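Side-chain contacts in DUF4276 family protein (Pyrococcus horikoshii, PDB 2P62), which is of unknown function but belongs to a family grouped with the Toprim-like proteins, whose best-known members act on nucleic acids: residues G122-E127 and I131-M136; V92-D97 and F105-S110. All coordinates share one frame; numbering follows the deposited sequence.

Contact 1: residues G122-E127 and I131-M136; sequences GAIVTE and IYPYGM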
ATOM      1  N   GLY A 122       7.652  24.774  23.754  1.00 42.59           N
ATOM      2  CA  GLY A 122       6.820  24.527  22.593  1.00 40.22           C
ATOM      3  C   GLY A 122       5.854  23.362  22.752  1.00 37.63           C
ATOM      4  O   GLY A 122       5.201  22.971  21.790  1.00 38.47           O
ATOM      5  N   ALA A 123       5.758  22.797  23.952  1.00 34.82           N
ATOM      6  CA  ALA A 123       4.831  21.693  24.178  1.00 31.21           C
ATOM      7  C   ALA A 123       3.648  22.156  25.023  1.00 29.39           C
ATOM      8  O   ALA A 123       3.758  23.117  25.781  1.00 27.76           O
ATOM      9  CB  ALA A 123       5.541  20.550  24.861  1.00 31.60           C
ATOM     10  N   ILE A 124       2.509  21.484  24.870  1.00 27.03           N
ATOM     11  CA  ILE A 124       1.303  21.808  25.637  1.00 24.52           C
ATOM     12  C   ILE A 124       1.259  20.793  26.788  1.00 26.40           C
ATOM     13  O   ILE A 124       1.151  19.586  26.557  1.00 27.40           O
ATOM     14  CB  ILE A 124       0.013  21.665  24.762  1.00 23.32           C
ATOM     15  CG1 ILE A 124       0.078  22.618  23.569  1.00 21.24           C
ATOM     16  CG2 ILE A 124      -1.229  21.996  25.576  1.00 21.13           C
ATOM     17  CD1 ILE A 124      -1.093  22.482  22.618  1.00 19.13           C
ATOM     18  N   VAL A 125       1.356  21.278  28.024  1.00 26.02           N
ATOM     19  CA  VAL A 125       1.352  20.383  29.172  1.00 24.88           C
ATOM     20  C   VAL A 125       0.016  20.436  29.889  1.00 26.87           C
ATOM     21  O   VAL A 125      -0.453  21.502  30.284  1.00 29.65           O
ATOM     22  CB  VAL A 125       2.492  20.737  30.187  1.00 25.09           C
ATOM     23  CG1 VAL A 125       2.564  19.692  31.283  1.00 22.32           C
ATOM     24  CG2 VAL A 125       3.837  20.835  29.475  1.00 21.62           C
ATOM     25  N   THR A 126      -0.599  19.271  30.038  1.00 26.15           N
ATOM     26  CA  THR A 126      -1.876  19.170  30.718  1.00 24.39           C
ATOM     27  C   THR A 126      -1.940  17.773  31.308  1.00 25.59           C
ATOM     28  O   THR A 126      -1.483  16.811  30.689  1.00 25.19           O
ATOM     29  CB  THR A 126      -3.058  19.406  29.743  1.00 24.24           C
ATOM     30  OG1 THR A 126      -4.295  19.356  30.462  1.00 25.93           O
ATOM     31  CG2 THR A 126      -3.076  18.367  28.650  1.00 21.14           C
ATOM     32  N   GLU A 127      -2.478  17.668  32.520  1.00 27.43           N
ATOM     33  CA  GLU A 127      -2.585  16.379  33.186  1.00 28.59           C
ATOM     34  C   GLU A 127      -1.188  15.772  33.320  1.00 28.40           C
ATOM     35  O   GLU A 127      -1.040  14.558  33.378  1.00 30.02           O
ATOM     36  CB  GLU A 127      -3.487  15.453  32.364  1.00 29.69           C
ATOM     37  CG  GLU A 127      -4.859  15.135  32.964  1.00 37.74           C
ATOM     38  CD  GLU A 127      -5.614  16.346  33.510  1.00 39.77           C
ATOM     39  OE1 GLU A 127      -5.401  16.686  34.694  1.00 42.52           O
ATOM     40  OE2 GLU A 127      -6.418  16.950  32.761  1.00 39.59           O
ATOM     41  N   ILE A 131       2.328  17.434  25.366  1.00 25.84           N
ATOM     42  CA  ILE A 131       1.785  17.243  24.029  1.00 24.80           C
ATOM     43  C   ILE A 131       2.575  18.079  23.020  1.00 26.72           C
ATOM     44  O   ILE A 131       2.654  19.306  23.127  1.00 26.46           O
ATOM     45  CB  ILE A 131       0.292  17.612  24.004  1.00 23.84           C
ATOM     46  CG1 ILE A 131      -0.450  16.742  25.035  1.00 25.42           C
ATOM     47  CG2 ILE A 131      -0.282  17.379  22.602  1.00 21.38           C
ATOM     48  CD1 ILE A 131      -1.915  17.159  25.356  1.00 24.91           C
ATOM     49  N   TYR A 132       3.173  17.400  22.048  1.00 26.10           N
ATOM     50  CA  TYR A 132       3.975  18.075  21.046  1.00 26.59           C
ATOM     51  C   TYR A 132       3.329  18.148  19.678  1.00 26.20           C
ATOM     52  O   TYR A 132       3.259  17.161  18.953  1.00 26.17           O
ATOM     53  CB  TYR A 132       5.341  17.397  20.903  1.00 27.69           C
ATOM     54  CG  TYR A 132       6.249  17.535  22.101  1.00 32.16           C
ATOM     55  CD1 TYR A 132       7.060  18.663  22.261  1.00 31.97           C
ATOM     56  CD2 TYR A 132       6.320  16.524  23.072  1.00 32.04           C
ATOM     57  CE1 TYR A 132       7.922  18.775  23.351  1.00 32.55           C
ATOM     58  CE2 TYR A 132       7.180  16.634  24.165  1.00 32.20           C
ATOM     59  CZ  TYR A 132       7.977  17.759  24.293  1.00 33.55           C
ATOM     60  OH  TYR A 132       8.843  17.858  25.357  1.00 37.70           O
ATOM     61  N   PRO A 133       2.810  19.321  19.323  1.00 26.77           N
ATOM     62  CA  PRO A 133       2.193  19.442  18.001  1.00 25.90           C
ATOM     63  C   PRO A 133       3.315  19.754  17.004  1.00 25.58           C
ATOM     64  O   PRO A 133       4.104  20.675  17.209  1.00 24.52           O
ATOM     65  CB  PRO A 133       1.180  20.575  18.180  1.00 26.44           C
ATOM     66  CG  PRO A 133       1.745  21.394  19.313  1.00 29.40           C
ATOM     67  CD  PRO A 133       2.394  20.402  20.237  1.00 26.95           C
ATOM     68  N   TYR A 134       3.411  18.964  15.941  1.00 25.61           N
ATOM     69  CA  TYR A 134       4.469  19.176  14.969  1.00 25.01           C
ATOM     70  C   TYR A 134       3.991  19.188  13.525  1.00 25.90           C
ATOM     71  O   TYR A 134       3.270  18.292  13.091  1.00 24.42           O
ATOM     72  CB  TYR A 134       5.545  18.105  15.155  1.00 25.33           C
ATOM     73  CG  TYR A 134       6.751  18.272  14.268  1.00 27.40           C
ATOM     74  CD1 TYR A 134       6.823  17.636  13.028  1.00 29.54           C
ATOM     75  CD2 TYR A 134       7.817  19.086  14.657  1.00 26.74           C
ATOM     76  CE1 TYR A 134       7.930  17.806  12.194  1.00 29.71           C
ATOM     77  CE2 TYR A 134       8.927  19.266  13.829  1.00 28.51           C
ATOM     78  CZ  TYR A 134       8.976  18.623  12.604  1.00 30.45           C
ATOM     79  OH  TYR A 134      10.074  18.784  11.792  1.00 33.30           O
ATOM     80  N   GLY A 135       4.398  20.218  12.787  1.00 27.62           N
ATOM     81  CA  GLY A 135       4.022  20.331  11.389  1.00 27.70           C
ATOM     82  C   GLY A 135       5.132  19.782  10.510  1.00 28.79           C
ATOM     83  O   GLY A 135       6.271  20.231  10.610  1.00 28.08           O
ATOM     84  N   MET A 136       4.807  18.812   9.657  1.00 28.15           N
ATOM     85  CA  MET A 136       5.790  18.200   8.768  1.00 29.70           C
ATOM     86  C   MET A 136       5.918  18.946   7.441  1.00 30.88           C
ATOM     87  O   MET A 136       4.936  19.428   6.880  1.00 31.35           O
ATOM     88  CB  MET A 136       5.408  16.742   8.493  1.00 30.21           C
ATOM     89  CG  MET A 136       6.368  15.978   7.571  1.00 31.38           C
ATOM     90  SD  MET A 136       7.985  15.623   8.310  1.00 31.54           S
ATOM     91  CE  MET A 136       7.448  14.608   9.653  1.00 28.91           C
TER

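Contact 2: residues V92-D97 and F105-S110; sequences VYVVRD and FEWVLS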
ATOM      1  N   VAL A  92       2.929  12.906  24.172  1.00 20.50           N
ATOM      2  CA  VAL A  92       2.093  12.636  23.025  1.00 20.67           C
ATOM      3  C   VAL A  92       2.561  13.552  21.906  1.00 22.16           C
ATOM      4  O   VAL A  92       2.681  14.767  22.085  1.00 21.30           O
ATOM      5  CB  VAL A  92       0.594  12.918  23.303  1.00 19.97           C
ATOM      6  CG1 VAL A  92      -0.197  12.715  22.022  1.00 16.87           C
ATOM      7  CG2 VAL A  92       0.061  11.981  24.389  1.00 14.88           C
ATOM      8  N   TYR A  93       2.848  12.949  20.756  1.00 22.68           N
ATOM      9  CA  TYR A  93       3.290  13.687  19.581  1.00 22.19           C
ATOM     10  C   TYR A  93       2.178  13.658  18.542  1.00 22.22           C
ATOM     11  O   TYR A  93       1.610  12.611  18.266  1.00 24.10           O
ATOM     12  CB  TYR A  93       4.568  13.059  19.001  1.00 20.77           C
ATOM     13  CG  TYR A  93       5.755  13.162  19.925  1.00 20.70           C
ATOM     14  CD1 TYR A  93       5.918  12.259  20.979  1.00 21.01           C
ATOM     15  CD2 TYR A  93       6.662  14.221  19.817  1.00 19.88           C
ATOM     16  CE1 TYR A  93       6.937  12.411  21.907  1.00 20.35           C
ATOM     17  CE2 TYR A  93       7.697  14.382  20.749  1.00 19.19           C
ATOM     18  CZ  TYR A  93       7.823  13.476  21.796  1.00 21.53           C
ATOM     19  OH  TYR A  93       8.791  13.644  22.770  1.00 22.19           O
ATOM     20  N   VAL A  94       1.848  14.810  17.980  1.00 22.61           N
ATOM     21  CA  VAL A  94       0.813  14.863  16.958  1.00 22.92           C
ATOM     22  C   VAL A  94       1.452  15.469  15.715  1.00 23.56           C
ATOM     23  O   VAL A  94       1.781  16.648  15.698  1.00 23.76           O
ATOM     24  CB  VAL A  94      -0.382  15.712  17.430  1.00 23.75           C
ATOM     25  CG1 VAL A  94      -1.489  15.692  16.373  1.00 24.95           C
ATOM     26  CG2 VAL A  94      -0.918  15.159  18.748  1.00 21.33           C
ATOM     27  N   VAL A  95       1.644  14.647  14.687  1.00 24.45           N
ATOM     28  CA  VAL A  95       2.286  15.074  13.451  1.00 24.19           C
ATOM     29  C   VAL A  95       1.324  15.203  12.290  1.00 25.87           C
ATOM     30  O   VAL A  95       0.564  14.278  11.988  1.00 26.26           O
ATOM     31  CB  VAL A  95       3.396  14.086  13.062  1.00 24.96           C
ATOM     32  CG1 VAL A  95       4.019  14.479  11.716  1.00 17.79           C
ATOM     33  CG2 VAL A  95       4.449  14.056  14.177  1.00 22.76           C
ATOM     34  N   ARG A  96       1.377  16.354  11.632  1.00 24.98           N
ATOM     35  CA  ARG A  96       0.506  16.631  10.501  1.00 27.06           C
ATOM     36  C   ARG A  96       1.214  17.538   9.508  1.00 28.09           C
ATOM     37  O   ARG A  96       2.012  18.389   9.898  1.00 29.26           O
ATOM     38  CB  ARG A  96      -0.787  17.315  10.976  1.00 26.23           C
ATOM     39  CG  ARG A  96      -1.766  17.586   9.833  1.00 27.15           C
ATOM     40  CD  ARG A  96      -3.062  18.216  10.295  1.00 26.79           C
ATOM     41  NE  ARG A  96      -2.912  19.638  10.612  1.00 29.33           N
ATOM     42  CZ  ARG A  96      -3.916  20.436  10.971  1.00 26.01           C
ATOM     43  NH1 ARG A  96      -5.150  19.961  11.059  1.00 26.36           N
ATOM     44  NH2 ARG A  96      -3.684  21.708  11.245  1.00 27.15           N
ATOM     45  N   ASP A  97       0.937  17.352   8.223  1.00 28.46           N
ATOM     46  CA  ASP A  97       1.552  18.208   7.217  1.00 29.16           C
ATOM     47  C   ASP A  97       1.148  19.640   7.551  1.00 29.55           C
ATOM     48  O   ASP A  97       0.070  19.881   8.098  1.00 29.39           O
ATOM     49  CB  ASP A  97       1.035  17.913   5.802  1.00 29.62           C
ATOM     50  CG  ASP A  97       1.412  16.537   5.297  1.00 31.70           C
ATOM     51  OD1 ASP A  97       2.485  16.013   5.681  1.00 33.09           O
ATOM     52  OD2 ASP A  97       0.637  15.992   4.474  1.00 32.61           O
ATOM     53  N   PHE A 105      -0.363  23.698  16.030  1.00 26.85           N
ATOM     54  CA  PHE A 105      -0.457  24.031  17.449  1.00 26.91           C
ATOM     55  C   PHE A 105      -1.902  24.382  17.821  1.00 26.76           C
ATOM     56  O   PHE A 105      -2.445  23.866  18.800  1.00 28.99           O
ATOM     57  CB  PHE A 105       0.480  25.193  17.802  1.00 24.14           C
ATOM     58  CG  PHE A 105       0.558  25.472  19.276  1.00 23.17           C
ATOM     59  CD1 PHE A 105      -0.402  26.271  19.902  1.00 21.49           C
ATOM     60  CD2 PHE A 105       1.556  24.888  20.054  1.00 20.77           C
ATOM     61  CE1 PHE A 105      -0.374  26.484  21.286  1.00 18.91           C
ATOM     62  CE2 PHE A 105       1.593  25.093  21.438  1.00 18.41           C
ATOM     63  CZ  PHE A 105       0.622  25.895  22.056  1.00 17.54           C
ATOM     64  N   GLU A 106      -2.526  25.259  17.042  1.00 26.61           N
ATOM     65  CA  GLU A 106      -3.916  25.632  17.297  1.00 26.92           C
ATOM     66  C   GLU A 106      -4.831  24.399  17.129  1.00 27.01           C
ATOM     67  O   GLU A 106      -5.758  24.187  17.913  1.00 23.65           O
ATOM     68  CB  GLU A 106      -4.346  26.750  16.338  1.00 25.30           C
ATOM     69  CG  GLU A 106      -3.701  28.106  16.620  1.00 29.09           C
ATOM     70  CD  GLU A 106      -3.936  29.118  15.498  1.00 34.54           C
ATOM     71  OE1 GLU A 106      -5.092  29.200  15.012  1.00 37.20           O
ATOM     72  OE2 GLU A 106      -2.978  29.834  15.106  1.00 29.29           O
ATOM     73  N   TRP A 107      -4.553  23.582  16.114  1.00 26.10           N
ATOM     74  CA  TRP A 107      -5.346  22.384  15.858  1.00 27.52           C
ATOM     75  C   TRP A 107      -5.398  21.490  17.107  1.00 28.51           C
ATOM     76  O   TRP A 107      -6.473  21.107  17.582  1.00 28.79           O
ATOM     77  CB  TRP A 107      -4.753  21.637  14.657  1.00 29.58           C
ATOM     78  CG  TRP A 107      -5.506  20.408  14.237  1.00 30.61           C
ATOM     79  CD1 TRP A 107      -6.840  20.309  13.964  1.00 30.23           C
ATOM     80  CD2 TRP A 107      -4.959  19.093  14.055  1.00 29.74           C
ATOM     81  NE1 TRP A 107      -7.158  19.009  13.627  1.00 30.75           N
ATOM     82  CE2 TRP A 107      -6.023  18.245  13.675  1.00 28.91           C
ATOM     83  CE3 TRP A 107      -3.670  18.552  14.175  1.00 28.94           C
ATOM     84  CZ2 TRP A 107      -5.842  16.880  13.420  1.00 31.40           C
ATOM     85  CZ3 TRP A 107      -3.487  17.190  13.919  1.00 32.08           C
ATOM     86  CH2 TRP A 107      -4.570  16.371  13.545  1.00 30.35           C
ATOM     87  N   VAL A 108      -4.235  21.178  17.662  1.00 28.03           N
ATOM     88  CA  VAL A 108      -4.183  20.346  18.852  1.00 26.32           C
ATOM     89  C   VAL A 108      -4.839  21.046  20.044  1.00 26.00           C
ATOM     90  O   VAL A 108      -5.652  20.456  20.753  1.00 23.77           O
ATOM     91  CB  VAL A 108      -2.724  19.993  19.193  1.00 25.15           C
ATOM     92  CG1 VAL A 108      -2.653  19.202  20.505  1.00 25.02           C
ATOM     93  CG2 VAL A 108      -2.127  19.186  18.053  1.00 22.31           C
ATOM     94  N   LEU A 109      -4.482  22.309  20.251  1.00 25.26           N
ATOM     95  CA  LEU A 109      -5.024  23.091  21.353  1.00 27.22           C
ATOM     96  C   LEU A 109      -6.558  23.076  21.386  1.00 27.68           C
ATOM     97  O   LEU A 109      -7.169  23.039  22.464  1.00 25.52           O
ATOM     98  CB  LEU A 109      -4.519  24.534  21.263  1.00 29.21           C
ATOM     99  CG  LEU A 109      -4.798  25.368  22.516  1.00 30.35           C
ATOM    100  CD1 LEU A 109      -3.967  24.829  23.681  1.00 29.97           C
ATOM    101  CD2 LEU A 109      -4.469  26.818  22.256  1.00 31.73           C
ATOM    102  N   SER A 110      -7.175  23.113  20.205  1.00 27.18           N
ATOM    103  CA  SER A 110      -8.634  23.101  20.086  1.00 28.45           C
ATOM    104  C   SER A 110      -9.251  21.782  20.567  1.00 29.27           C
ATOM    105  O   SER A 110     -10.468  21.685  20.710  1.00 29.50           O
ATOM    106  CB  SER A 110      -9.059  23.340  18.630  1.00 27.81           C
ATOM    107  OG  SER A 110      -8.929  22.143  17.856  1.00 30.05           O
TER

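Contact 1: residues G122-E127 and I131-M136
Ile131 N donates to Ile124 O at 2.7 Å, the shortest polar bond between segments 122-127 and 131-136, and its donor stands 31° out of the carbonyl plane. The return bond, from Ile124 N to Ile131 O at 2.8 Å, is nearly straight, 171° at the hydrogen, and lies in the carbonyl plane. Together they make Ile124 and Ile131 a hydrogen-bonded antiparallel pair in a beta hairpin. Both isoleucines rise on one face of the sheet, Ile124 CB lying 4.1 Å from Ile131 CB. Ile131 sends CG1 back beside its own backbone N (chi1 -58°), and from there CD1 reaches CG2 of Thr126 at 3.7 Å, the two side chains crossing at a slant. Thr126 OG1 is taken up by the carbonyl of Glu116.

Ala123 and Tyr132 meet on the reverse face. The methyl CB of Ala123 sits over one face of the Tyr132 ring, 3.7 Å from the centroid and displaced toward the CE1 side, a CH-pi contact. The same ring also stacks with Tyr93.

Both faces of the hairpin have neighbours: helix 104-109 packs on the isoleucine face, with Phe105 on Ile124 and Val108 on Ile131, and on the other face Arg238 of helix 233-239 touches Tyr132. In the sheet, strand 129-136 runs between 89-97 and 123-126, and strand 118-120 follows at the edge.

Contact 2: residues V92-D97 and F105-S110
The guanidinium of Arg96 lies flat over one face of the Trp107 indole, centres 3.8 Å apart and planes about 20° from parallel, in a cation-pi stack. It joins strand 89-97 to helix 104-109, which follows it in the chain and packs on one face of the mixed sheet, as expected of an alpha/beta fold. The guanidinium is offset so that one nitrogen, not its centre, sits over the pyrrole ring: NH1 stands almost centrally above it, 3.1 Å from Trp107 CD2, while CZ is displaced past the CG-CD2 bond, 25° off the normal of that ring. Farther back along the arginine, CD covers the six-membered ring in a CH-pi contact, 3.9 Å from its centroid. The side chain leaves the strand extended and then bends at chi3 (76°), which lays both the methylene and the guanidinium along the indole. NH1 also passes near Trp107 NE1, but both are donors and no bond forms.

Lys68 makes a second cation-pi contact with Trp107, and its NZ comes close to Arg96 NH1, so the two positive charges probably disfavour each other somewhat. Phe111 meets the indole edge-to-face.

Beside the stack the contact is apolar. Val94 approaches the indole at a slant, bringing CG1 to 3.5 Å from Trp107 CZ3. The same methyl reaches Val108, whose side chain runs past that of Val94 in the opposing direction. Ser110 turns its hydroxyl back, OG donating to Trp107 O at 2.7 Å.

Contact 2 closes before contact 1 opens, so the chain lays down strand 89-97 and helix 104-109 first and the hairpin afterwards. Their centres lie about 7 Å apart, on the same side of the chain's centre. Strands 89-97 and 129-136 are parallel neighbours in the mixed sheet, probably bonded through Tyr132 N to Val92 O (2.7 Å) and Met136 N to Arg96 O (2.8 Å). The helix of contact 2 also reaches the hairpin: Phe105 CD2 packs on Pro133 CG at 3.6 Å. One helix thus packs against strand 89-97 and both strands of the hairpin, on the same face of the sheet.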